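Local atomic coordinates of cytochrome C (Marichromatium purpuratum 984, PDB entry 5LO9), a protein that probably oxidises thiosulfate to tetrathionate at one of its c-type hemes and passes the electrons on through the others, as a TsdBA-type thiosulfate dehydrogenase. Residues 425-439 with 467-480. Numbering follows the deposited sequence.
Sequences WGPRSYNWGAGMHRV and AAYINAHERPQDPR. With HEC (heme c), chain E; THJ (thiosulfate), chain J.
The loop 425-439 meets the chain leaving helix 460-470 through two backbone hydrogen bonds, G426 N to E474 O (3.0 Å) and W432 N to P476 O (2.9 Å), with R475 between these anchor points. Its side chain illustrates how one arginine can organise a loop. The guanidinium lies flat on a face of the Y430 ring, planes 6° apart, while NH1 donates in its own plane to Y430 O and S429 OG, both at 2.9 Å; NH2 donates a hydrogen bond to L424 O, just before the loop segment. With CG between the backbone N and the carbonyl carbon (chi1 60°), R475 sets this methylene over the five-membered ring of W432, 3.4 Å from its centroid, a CH-pi contact; the bend at chi3 then carries the guanidinium onto Y430. W432 NE1 reaches E474 OE1 at 3.0 Å, from above a carboxylate that also accepts from the backbone N-H groups of G512, Q513 and G514. N471, just past the helix, works both ways: OD1 takes the Y430 hydroxyl on a lone pair at 2.8 Å, and ND2 donates to M436 O. Beside G426, the five-membered ring of W425 stacks face-to-face on H473, centroids 3.6 Å apart. A serine in place of W425 would probably leave the H473 face without its stacking mate and open a gap beside Y469 and I470. Chemically, the buried arginine and asparagine satisfy loop carbonyls and hold Y430 beside heme c, in the same loop whose A434 and G435 line the thiosulfate pocket.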
ATOM      1  N   TRP A 425      -7.250  -1.897 -31.664  1.00 32.58           N
ATOM      2  CA  TRP A 425      -7.598  -0.525 -32.009  1.00 33.36           C
ATOM      3  C   TRP A 425      -9.100  -0.475 -32.253  1.00 34.53           C
ATOM      4  O   TRP A 425      -9.812  -1.473 -32.096  1.00 32.99           O
ATOM      5  CB  TRP A 425      -6.787  -0.005 -33.199  1.00 36.89           C
ATOM      6  CG  TRP A 425      -6.973  -0.723 -34.526  1.00 45.82           C
ATOM      7  CD1 TRP A 425      -7.948  -0.492 -35.441  1.00 44.77           C
ATOM      8  CD2 TRP A 425      -6.134  -1.748 -35.092  1.00 48.14           C
ATOM      9  NE1 TRP A 425      -7.786  -1.308 -36.533  1.00 47.35           N
ATOM     10  CE2 TRP A 425      -6.684  -2.092 -36.347  1.00 43.53           C
ATOM     11  CE3 TRP A 425      -4.988  -2.418 -34.655  1.00 45.51           C
ATOM     12  CZ2 TRP A 425      -6.144  -3.079 -37.164  1.00 39.45           C
ATOM     13  CZ3 TRP A 425      -4.449  -3.404 -35.473  1.00 51.04           C
ATOM     14  CH2 TRP A 425      -5.033  -3.721 -36.720  1.00 45.05           C
ATOM     15  N   GLY A 426      -9.589   0.707 -32.589  1.00 32.97           N
ATOM     16  CA  GLY A 426     -11.010   0.893 -32.706  1.00 33.27           C
ATOM     17  C   GLY A 426     -11.661   1.214 -31.393  1.00 37.59           C
ATOM     18  O   GLY A 426     -11.005   1.314 -30.357  1.00 47.17           O
ATOM     19  N   PRO A 427     -12.982   1.368 -31.414  1.00 40.69           N
ATOM     20  CA  PRO A 427     -13.695   1.917 -30.246  1.00 42.83           C
ATOM     21  C   PRO A 427     -13.740   1.017 -29.023  1.00 36.89           C
ATOM     22  O   PRO A 427     -14.155   1.493 -27.961  1.00 48.62           O
ATOM     23  CB  PRO A 427     -15.111   2.166 -30.786  1.00 43.83           C
ATOM     24  CG  PRO A 427     -15.229   1.247 -31.964  1.00 41.96           C
ATOM     25  CD  PRO A 427     -13.866   1.213 -32.572  1.00 36.53           C
ATOM     26  N   ARG A 428     -13.365  -0.256 -29.121  1.00 38.97           N
ATOM     27  CA  ARG A 428     -13.360  -1.134 -27.957  1.00 37.78           C
ATOM     28  C   ARG A 428     -11.947  -1.460 -27.462  1.00 34.83           C
ATOM     29  O   ARG A 428     -11.771  -2.389 -26.666  1.00 37.98           O
ATOM     30  CB  ARG A 428     -14.116  -2.414 -28.274  1.00 34.08           C
ATOM     31  CG  ARG A 428     -15.407  -2.174 -28.979  1.00 35.84           C
ATOM     32  CD  ARG A 428     -16.362  -1.398 -28.174  1.00 45.80           C
ATOM     33  NE  ARG A 428     -16.745  -2.091 -26.968  1.00 55.39           N
ATOM     34  CZ  ARG A 428     -17.198  -1.457 -25.899  1.00 58.24           C
ATOM     35  NH1 ARG A 428     -17.302  -0.130 -25.928  1.00 61.13           N
ATOM     36  NH2 ARG A 428     -17.531  -2.140 -24.810  1.00 57.64           N
ATOM     37  N   SER A 429     -10.946  -0.704 -27.892  1.00 31.50           N
ATOM     38  CA  SER A 429      -9.579  -0.892 -27.446  1.00 33.83           C
ATOM     39  C   SER A 429      -9.230   0.142 -26.372  1.00 32.05           C
ATOM     40  O   SER A 429     -10.044   0.963 -25.969  1.00 33.75           O
ATOM     41  CB  SER A 429      -8.654  -0.787 -28.654  1.00 36.56           C
ATOM     42  OG  SER A 429      -7.320  -1.033 -28.305  1.00 39.98           O
ATOM     43  N   TYR A 430      -7.999   0.093 -25.893  1.00 36.83           N
ATOM     44  CA  TYR A 430      -7.521   1.114 -24.971  1.00 36.07           C
ATOM     45  C   TYR A 430      -7.513   2.469 -25.657  1.00 40.34           C
ATOM     46  O   TYR A 430      -7.395   2.559 -26.888  1.00 36.99           O
ATOM     47  CB  TYR A 430      -6.113   0.774 -24.481  1.00 39.98           C
ATOM     48  CG  TYR A 430      -5.107   0.410 -25.567  1.00 32.37           C
ATOM     49  CD1 TYR A 430      -4.374   1.406 -26.235  1.00 38.01           C
ATOM     50  CD2 TYR A 430      -4.883  -0.911 -25.914  1.00 35.69           C
ATOM     51  CE1 TYR A 430      -3.447   1.096 -27.209  1.00 34.20           C
ATOM     52  CE2 TYR A 430      -3.927  -1.251 -26.908  1.00 43.04           C
ATOM     53  CZ  TYR A 430      -3.223  -0.237 -27.539  1.00 39.31           C
ATOM     54  OH  TYR A 430      -2.295  -0.532 -28.496  1.00 34.28           O
ATOM     55  N   ASN A 431      -7.616   3.542 -24.854  1.00 37.73           N
ATOM     56  CA  ASN A 431      -7.789   4.863 -25.448  1.00 43.14           C
ATOM     57  C   ASN A 431      -6.428   5.540 -25.649  1.00 41.37           C
ATOM     58  O   ASN A 431      -5.368   4.975 -25.359  1.00 33.95           O
ATOM     59  CB  ASN A 431      -8.811   5.711 -24.644  1.00 42.21           C
ATOM     60  CG  ASN A 431      -8.298   6.273 -23.283  1.00 44.64           C
ATOM     61  OD1 ASN A 431      -7.109   6.603 -23.084  1.00 38.15           O
ATOM     62  ND2 ASN A 431      -9.258   6.456 -22.365  1.00 36.23           N
ATOM     63  N   TRP A 432      -6.466   6.765 -26.193  1.00 38.43           N
ATOM     64  CA  TRP A 432      -5.263   7.443 -26.663  1.00 43.11           C
ATOM     65  C   TRP A 432      -4.382   7.936 -25.526  1.00 46.64           C
ATOM     66  O   TRP A 432      -3.267   8.415 -25.787  1.00 40.40           O
ATOM     67  CB  TRP A 432      -5.634   8.631 -27.552  1.00 42.12           C
ATOM     68  CG  TRP A 432      -5.810   8.329 -29.021  1.00 41.51           C
ATOM     69  CD1 TRP A 432      -6.984   8.322 -29.731  1.00 39.49           C
ATOM     70  CD2 TRP A 432      -4.783   8.024 -29.952  1.00 39.36           C
ATOM     71  NE1 TRP A 432      -6.741   8.031 -31.049  1.00 40.15           N
ATOM     72  CE2 TRP A 432      -5.395   7.845 -31.209  1.00 45.80           C
ATOM     73  CE3 TRP A 432      -3.407   7.885 -29.851  1.00 39.27           C
ATOM     74  CZ2 TRP A 432      -4.671   7.514 -32.346  1.00 46.12           C
ATOM     75  CZ3 TRP A 432      -2.687   7.565 -30.981  1.00 40.88           C
ATOM     76  CH2 TRP A 432      -3.319   7.382 -32.211  1.00 42.30           C
ATOM     77  N   GLY A 433      -4.850   7.833 -24.284  1.00 45.03           N
ATOM     78  CA  GLY A 433      -4.027   8.203 -23.161  1.00 40.11           C
ATOM     79  C   GLY A 433      -3.311   7.031 -22.544  1.00 37.74           C
ATOM     80  O   GLY A 433      -2.443   7.225 -21.694  1.00 45.74           O
ATOM     81  N   ALA A 434      -3.649   5.811 -22.961  1.00 47.25           N
ATOM     82  CA  ALA A 434      -3.053   4.618 -22.356  1.00 41.31           C
ATOM     83  C   ALA A 434      -1.614   4.430 -22.816  1.00 42.11           C
ATOM     84  O   ALA A 434      -1.269   4.712 -23.970  1.00 47.62           O
ATOM     85  CB  ALA A 434      -3.852   3.360 -22.699  1.00 41.77           C
ATOM     86  N   GLY A 435      -0.771   3.981 -21.884  1.00 43.15           N
ATOM     87  CA  GLY A 435       0.629   3.770 -22.172  1.00 37.61           C
ATOM     88  C   GLY A 435       0.870   2.876 -23.368  1.00 43.03           C
ATOM     89  O   GLY A 435       1.866   3.054 -24.088  1.00 44.74           O
ATOM     90  N   MET A 436       0.001   1.876 -23.573  1.00 33.74           N
ATOM     91  CA  MET A 436       0.138   0.959 -24.702  1.00 42.06           C
ATOM     92  C   MET A 436      -0.034   1.645 -26.073  1.00 44.97           C
ATOM     93  O   MET A 436       0.344   1.058 -27.094  1.00 47.57           O
ATOM     94  CB  MET A 436      -0.885  -0.184 -24.550  1.00 41.20           C
ATOM     95  CG  MET A 436      -0.636  -1.402 -25.448  1.00 43.18           C
ATOM     96  SD  MET A 436       0.944  -2.276 -25.048  1.00 38.23           S
ATOM     97  CE  MET A 436       0.430  -3.331 -23.660  1.00 36.33           C
ATOM     98  N   HIS A 437      -0.581   2.863 -26.140  1.00 43.08           N
ATOM     99  CA  HIS A 437      -0.658   3.565 -27.421  1.00 41.46           C
ATOM    100  C   HIS A 437       0.708   4.077 -27.876  1.00 36.26           C
ATOM    101  O   HIS A 437       0.836   4.501 -29.022  1.00 39.97           O
ATOM    102  CB  HIS A 437      -1.684   4.732 -27.356  1.00 38.99           C
ATOM    103  CG  HIS A 437      -1.082   6.071 -27.035  1.00 45.75           C
ATOM    104  ND1 HIS A 437      -0.913   6.518 -25.743  1.00 45.78           N
ATOM    105  CD2 HIS A 437      -0.584   7.049 -27.837  1.00 42.52           C
ATOM    106  CE1 HIS A 437      -0.343   7.715 -25.761  1.00 52.01           C
ATOM    107  NE2 HIS A 437      -0.133   8.061 -27.017  1.00 42.97           N
ATOM    108  N   ARG A 438       1.725   4.060 -27.025  1.00 37.35           N
ATOM    109  CA  ARG A 438       3.060   4.486 -27.442  1.00 43.42           C
ATOM    110  C   ARG A 438       3.761   3.366 -28.185  1.00 43.47           C
ATOM    111  O   ARG A 438       3.581   2.181 -27.878  1.00 40.71           O
ATOM    112  CB  ARG A 438       3.952   4.882 -26.256  1.00 43.05           C
ATOM    113  CG  ARG A 438       3.653   6.223 -25.653  1.00 42.68           C
ATOM    114  CD  ARG A 438       4.518   6.501 -24.480  1.00 43.46           C
ATOM    115  NE  ARG A 438       5.962   6.558 -24.768  1.00 48.13           N
ATOM    116  CZ  ARG A 438       6.699   7.674 -24.798  1.00 46.97           C
ATOM    117  NH1 ARG A 438       6.145   8.865 -24.575  1.00 49.81           N
ATOM    118  NH2 ARG A 438       8.008   7.607 -25.049  1.00 48.61           N
ATOM    119  N   VAL A 439       4.598   3.760 -29.145  1.00 36.63           N
ATOM    120  CA  VAL A 439       5.246   2.789 -30.011  1.00 37.48           C
ATOM    121  C   VAL A 439       6.323   2.040 -29.251  1.00 36.79           C
ATOM    122  O   VAL A 439       6.410   0.812 -29.338  1.00 42.17           O
ATOM    123  CB  VAL A 439       5.808   3.482 -31.265  1.00 41.82           C
ATOM    124  CG1 VAL A 439       6.572   2.512 -32.101  1.00 45.71           C
ATOM    125  CG2 VAL A 439       4.685   4.024 -32.111  1.00 43.81           C
ATOM    126  N   ALA A 467       4.358  -2.495 -33.823  1.00 45.76           N
ATOM    127  CA  ALA A 467       3.835  -1.578 -32.824  1.00 42.53           C
ATOM    128  C   ALA A 467       3.400  -0.273 -33.465  1.00 41.32           C
ATOM    129  O   ALA A 467       2.321   0.257 -33.155  1.00 43.13           O
ATOM    130  CB  ALA A 467       4.884  -1.329 -31.748  1.00 43.19           C
ATOM    131  N   ALA A 468       4.213   0.246 -34.388  1.00 37.84           N
ATOM    132  CA  ALA A 468       3.831   1.456 -35.103  1.00 41.51           C
ATOM    133  C   ALA A 468       2.609   1.234 -36.001  1.00 41.44           C
ATOM    134  O   ALA A 468       1.778   2.139 -36.137  1.00 42.06           O
ATOM    135  CB  ALA A 468       5.017   1.983 -35.884  1.00 41.65           C
ATOM    136  N   TYR A 469       2.460   0.049 -36.613  1.00 34.53           N
ATOM    137  CA  TYR A 469       1.245  -0.198 -37.390  1.00 38.18           C
ATOM    138  C   TYR A 469       0.005  -0.168 -36.496  1.00 33.06           C
ATOM    139  O   TYR A 469      -0.966   0.530 -36.788  1.00 40.58           O
ATOM    140  CB  TYR A 469       1.334  -1.534 -38.132  1.00 38.13           C
ATOM    141  CG  TYR A 469       0.023  -2.019 -38.758  1.00 33.48           C
ATOM    142  CD1 TYR A 469      -0.516  -1.407 -39.865  1.00 37.82           C
ATOM    143  CD2 TYR A 469      -0.654  -3.091 -38.255  1.00 36.22           C
ATOM    144  CE1 TYR A 469      -1.717  -1.851 -40.460  1.00 27.18           C
ATOM    145  CE2 TYR A 469      -1.862  -3.540 -38.848  1.00 36.60           C
ATOM    146  CZ  TYR A 469      -2.370  -2.906 -39.946  1.00 35.57           C
ATOM    147  OH  TYR A 469      -3.540  -3.344 -40.521  1.00 44.56           O
ATOM    148  N   ILE A 470       0.023  -0.923 -35.403  1.00 39.34           N
ATOM    149  CA  ILE A 470      -1.121  -1.004 -34.486  1.00 37.30           C
ATOM    150  C   ILE A 470      -1.510   0.377 -33.975  1.00 40.79           C
ATOM    151  O   ILE A 470      -2.683   0.771 -33.986  1.00 34.35           O
ATOM    152  CB  ILE A 470      -0.769  -1.924 -33.305  1.00 37.93           C
ATOM    153  CG1 ILE A 470      -0.963  -3.370 -33.682  1.00 45.38           C
ATOM    154  CG2 ILE A 470      -1.600  -1.586 -32.053  1.00 47.74           C
ATOM    155  CD1 ILE A 470      -0.240  -4.349 -32.701  1.00 44.80           C
ATOM    156  N   ASN A 471      -0.539   1.106 -33.450  1.00 40.05           N
ATOM    157  CA  ASN A 471      -0.838   2.340 -32.758  1.00 43.05           C
ATOM    158  C   ASN A 471      -0.955   3.533 -33.695  1.00 41.86           C
ATOM    159  O   ASN A 471      -0.899   4.678 -33.243  1.00 41.15           O
ATOM    160  CB  ASN A 471       0.214   2.573 -31.675  1.00 38.24           C
ATOM    161  CG  ASN A 471      -0.035   1.700 -30.451  1.00 42.24           C
ATOM    162  OD1 ASN A 471      -1.200   1.415 -30.103  1.00 34.93           O
ATOM    163  ND2 ASN A 471       1.050   1.271 -29.783  1.00 43.54           N
ATOM    164  N   ALA A 472      -1.123   3.295 -34.986  1.00 44.95           N
ATOM    165  CA  ALA A 472      -1.405   4.367 -35.914  1.00 43.25           C
ATOM    166  C   ALA A 472      -2.848   4.328 -36.377  1.00 37.30           C
ATOM    167  O   ALA A 472      -3.209   5.005 -37.333  1.00 49.63           O
ATOM    168  CB  ALA A 472      -0.431   4.302 -37.081  1.00 39.70           C
ATOM    169  N   HIS A 473      -3.686   3.613 -35.659  1.00 38.97           N
ATOM    170  CA  HIS A 473      -5.111   3.512 -35.922  1.00 41.64           C
ATOM    171  C   HIS A 473      -5.883   4.381 -34.934  1.00 44.01           C
ATOM    172  O   HIS A 473      -5.402   4.701 -33.843  1.00 41.46           O
ATOM    173  CB  HIS A 473      -5.586   2.060 -35.769  1.00 46.90           C
ATOM    174  CG  HIS A 473      -5.081   1.123 -36.820  1.00 44.54           C
ATOM    175  ND1 HIS A 473      -3.829   0.546 -36.775  1.00 47.56           N
ATOM    176  CD2 HIS A 473      -5.681   0.627 -37.925  1.00 43.88           C
ATOM    177  CE1 HIS A 473      -3.669  -0.245 -37.822  1.00 46.60           C
ATOM    178  NE2 HIS A 473      -4.780  -0.216 -38.535  1.00 53.63           N
ATOM    179  N   GLU A 474      -7.105   4.748 -35.303  1.00 46.70           N
ATOM    180  CA  GLU A 474      -7.878   5.483 -34.307  1.00 47.93           C
ATOM    181  C   GLU A 474      -8.343   4.541 -33.217  1.00 38.33           C
ATOM    182  O   GLU A 474      -8.485   3.329 -33.418  1.00 48.65           O
ATOM    183  CB  GLU A 474      -9.096   6.189 -34.919  1.00 45.19           C
ATOM    184  CG  GLU A 474      -8.778   7.508 -35.601  1.00 45.49           C
ATOM    185  CD  GLU A 474      -8.322   8.627 -34.641  1.00 47.78           C
ATOM    186  OE1 GLU A 474      -8.552   8.525 -33.414  1.00 44.33           O
ATOM    187  OE2 GLU A 474      -7.707   9.604 -35.125  1.00 52.42           O
ATOM    188  N   ARG A 475      -8.614   5.127 -32.068  1.00 45.16           N
ATOM    189  CA  ARG A 475      -9.102   4.460 -30.856  1.00 43.87           C
ATOM    190  C   ARG A 475      -9.757   5.562 -30.047  1.00 40.51           C
ATOM    191  O   ARG A 475      -9.640   6.731 -30.437  1.00 42.15           O
ATOM    192  CB  ARG A 475      -7.960   3.826 -30.061  1.00 39.75           C
ATOM    193  CG  ARG A 475      -6.909   4.872 -29.612  1.00 37.35           C
ATOM    194  CD  ARG A 475      -5.732   4.263 -28.881  1.00 36.68           C
ATOM    195  NE  ARG A 475      -4.931   3.423 -29.777  1.00 40.84           N
ATOM    196  CZ  ARG A 475      -5.081   2.110 -29.910  1.00 37.52           C
ATOM    197  NH1 ARG A 475      -6.008   1.448 -29.212  1.00 34.38           N
ATOM    198  NH2 ARG A 475      -4.296   1.461 -30.747  1.00 37.50           N
ATOM    199  N   PRO A 476     -10.384   5.268 -28.911  1.00 39.34           N
ATOM    200  CA  PRO A 476     -11.107   6.317 -28.182  1.00 35.63           C
ATOM    201  C   PRO A 476     -10.223   7.484 -27.787  1.00 38.24           C
ATOM    202  O   PRO A 476      -9.024   7.349 -27.525  1.00 37.02           O
ATOM    203  CB  PRO A 476     -11.646   5.589 -26.959  1.00 32.94           C
ATOM    204  CG  PRO A 476     -11.807   4.163 -27.426  1.00 36.85           C
ATOM    205  CD  PRO A 476     -10.598   3.948 -28.306  1.00 43.45           C
ATOM    206  N   GLN A 477     -10.844   8.653 -27.789  1.00 43.15           N
ATOM    207  CA  GLN A 477     -10.132   9.894 -27.532  1.00 44.04           C
ATOM    208  C   GLN A 477      -9.418   9.902 -26.172  1.00 42.41           C
ATOM    209  O   GLN A 477      -9.820   9.233 -25.203  1.00 34.74           O
ATOM    210  CB  GLN A 477     -11.125  11.043 -27.594  1.00 32.39           C
ATOM    211  CG  GLN A 477     -10.525  12.406 -27.376  1.00 29.24           C
ATOM    212  CD  GLN A 477      -9.588  12.801 -28.448  1.00 36.17           C
ATOM    213  OE1 GLN A 477      -8.371  12.762 -28.279  1.00 34.44           O
ATOM    214  NE2 GLN A 477     -10.154  13.187 -29.591  1.00 41.29           N
ATOM    215  N   ASP A 478      -8.371  10.713 -26.102  1.00 37.00           N
ATOM    216  CA  ASP A 478      -7.698  10.969 -24.835  1.00 35.19           C
ATOM    217  C   ASP A 478      -8.674  11.592 -23.843  1.00 42.65           C
ATOM    218  O   ASP A 478      -9.389  12.544 -24.199  1.00 42.55           O
ATOM    219  CB  ASP A 478      -6.515  11.892 -25.065  1.00 39.77           C
ATOM    220  CG  ASP A 478      -5.571  11.919 -23.905  1.00 43.64           C
ATOM    221  OD1 ASP A 478      -6.067  11.857 -22.766  1.00 39.29           O
ATOM    222  OD2 ASP A 478      -4.338  12.020 -24.143  1.00 45.92           O
ATOM    223  N   PRO A 479      -8.783  11.063 -22.617  1.00 51.16           N
ATOM    224  CA  PRO A 479      -9.640  11.717 -21.601  1.00 45.80           C
ATOM    225  C   PRO A 479      -9.235  13.139 -21.262  1.00 38.84           C
ATOM    226  O   PRO A 479     -10.080  13.887 -20.772  1.00 41.12           O
ATOM    227  CB  PRO A 479      -9.495  10.799 -20.385  1.00 48.62           C
ATOM    228  CG  PRO A 479      -9.189   9.465 -20.979  1.00 47.43           C
ATOM    229  CD  PRO A 479      -8.319   9.741 -22.167  1.00 42.70           C
ATOM    230  N   ARG A 480      -7.984  13.526 -21.522  1.00 40.92           N
ATOM    231  CA  ARG A 480      -7.456  14.873 -21.350  1.00 33.75           C
ATOM    232  C   ARG A 480      -7.716  15.757 -22.559  1.00 45.40           C
ATOM    233  O   ARG A 480      -7.221  16.891 -22.612  1.00 46.15           O
ATOM    234  CB  ARG A 480      -5.946  14.797 -21.090  1.00 42.75           C
ATOM    235  CG  ARG A 480      -5.602  13.931 -19.876  1.00 40.53           C
ATOM    236  CD  ARG A 480      -4.142  13.518 -19.830  1.00 45.40           C
ATOM    237  NE  ARG A 480      -3.735  12.689 -20.952  1.00 50.19           N
ATOM    238  CZ  ARG A 480      -2.505  12.228 -21.129  1.00 48.28           C
ATOM    239  NH1 ARG A 480      -1.544  12.494 -20.252  1.00 59.80           N
ATOM    240  NH2 ARG A 480      -2.232  11.507 -22.201  1.00 51.02           N
TER
HETATM  241 FE   HEC E1003      -1.731  -1.712 -16.443  1.00 47.04          FE
HETATM  242  CHA HEC E1003       1.442  -0.432 -15.646  1.00 38.93           C
HETATM  243  CHB HEC E1003      -2.423  -2.199 -13.046  1.00 32.99           C
HETATM  244  CHC HEC E1003      -5.013  -2.744 -17.236  1.00 34.12           C
HETATM  245  CHD HEC E1003      -0.912  -1.625 -19.781  1.00 34.97           C
HETATM  246  NA  HEC E1003      -0.668  -1.380 -14.685  1.00 36.84           N
HETATM  247  C1A HEC E1003       0.551  -0.860 -14.583  1.00 39.05           C
HETATM  248  C2A HEC E1003       1.021  -0.735 -13.186  1.00 37.41           C
HETATM  249  C3A HEC E1003      -0.097  -1.257 -12.420  1.00 31.77           C
HETATM  250  C4A HEC E1003      -1.107  -1.633 -13.440  1.00 34.84           C
HETATM  251  CMA HEC E1003      -0.169  -1.397 -10.942  1.00 35.49           C
HETATM  252  CAA HEC E1003       2.360  -0.234 -12.707  1.00 39.57           C
HETATM  253  CBA HEC E1003       3.425  -1.273 -13.043  1.00 33.86           C
HETATM  254  CGA HEC E1003       4.775  -0.898 -12.453  1.00 37.48           C
HETATM  255  O1A HEC E1003       5.623  -1.814 -12.357  1.00 28.28           O
HETATM  256  O2A HEC E1003       5.012   0.298 -12.104  1.00 37.06           O
HETATM  257  NB  HEC E1003      -3.408  -2.349 -15.375  1.00 37.14           N
HETATM  258  C1B HEC E1003      -3.474  -2.475 -14.031  1.00 37.08           C
HETATM  259  C2B HEC E1003      -4.789  -2.924 -13.563  1.00 30.60           C
HETATM  260  C3B HEC E1003      -5.550  -3.076 -14.795  1.00 34.52           C
HETATM  261  C4B HEC E1003      -4.599  -2.681 -15.851  1.00 31.80           C
HETATM  262  CMB HEC E1003      -5.221  -3.200 -12.167  1.00 38.33           C
HETATM  263  CAB HEC E1003      -6.975  -3.504 -14.924  1.00 36.16           C
HETATM  264  CBB HEC E1003      -7.839  -2.440 -14.248  1.00 34.73           C
HETATM  265  NC  HEC E1003      -2.787  -2.100 -18.202  1.00 43.70           N
HETATM  266  C1C HEC E1003      -4.057  -2.518 -18.324  1.00 36.97           C
HETATM  267  C2C HEC E1003      -4.452  -2.781 -19.727  1.00 31.13           C
HETATM  268  C3C HEC E1003      -3.233  -2.437 -20.478  1.00 35.17           C
HETATM  269  C4C HEC E1003      -2.270  -2.045 -19.423  1.00 32.01           C
HETATM  270  CMC HEC E1003      -5.797  -3.261 -20.209  1.00 36.56           C
HETATM  271  CAC HEC E1003      -2.939  -2.517 -21.964  1.00 36.03           C
HETATM  272  CBC HEC E1003      -3.993  -1.834 -22.776  1.00 43.66           C
HETATM  273  ND  HEC E1003      -0.038  -1.114 -17.502  1.00 43.60           N
HETATM  274  C1D HEC E1003       0.082  -1.152 -18.820  1.00 36.72           C
HETATM  275  C2D HEC E1003       1.397  -0.681 -19.289  1.00 40.61           C
HETATM  276  C3D HEC E1003       2.134  -0.304 -18.069  1.00 40.88           C
HETATM  277  C4D HEC E1003       1.113  -0.621 -17.033  1.00 42.11           C
HETATM  278  CMD HEC E1003       1.806  -0.603 -20.719  1.00 46.59           C
HETATM  279  CAD HEC E1003       3.541   0.240 -17.899  1.00 45.00           C
HETATM  280  CBD HEC E1003       3.845   1.550 -18.658  1.00 69.31           C
HETATM  281  CGD HEC E1003       3.045   2.815 -18.286  1.00 84.74           C
HETATM  282  O1D HEC E1003       1.777   2.838 -18.252  1.00 78.31           O
HETATM  283  O2D HEC E1003       3.699   3.868 -18.053  1.00 93.03           O
HETATM  284  S1  THJ J1008      -1.962   3.107 -17.726  0.66106.64           S
HETATM  285  O1  THJ J1008      -2.164   4.143 -16.655  0.66 68.92           O
HETATM  286  O2  THJ J1008      -0.708   3.371 -18.507  0.66 63.64           O
HETATM  287  O3  THJ J1008      -3.074   3.241 -18.696  0.66 62.33           O
HETATM  288  S2  THJ J1008      -2.052   1.397 -17.027  0.66 58.58           S
HETATM  289  O   HOH W   1       0.779   6.164 -31.230  1.00 46.39           O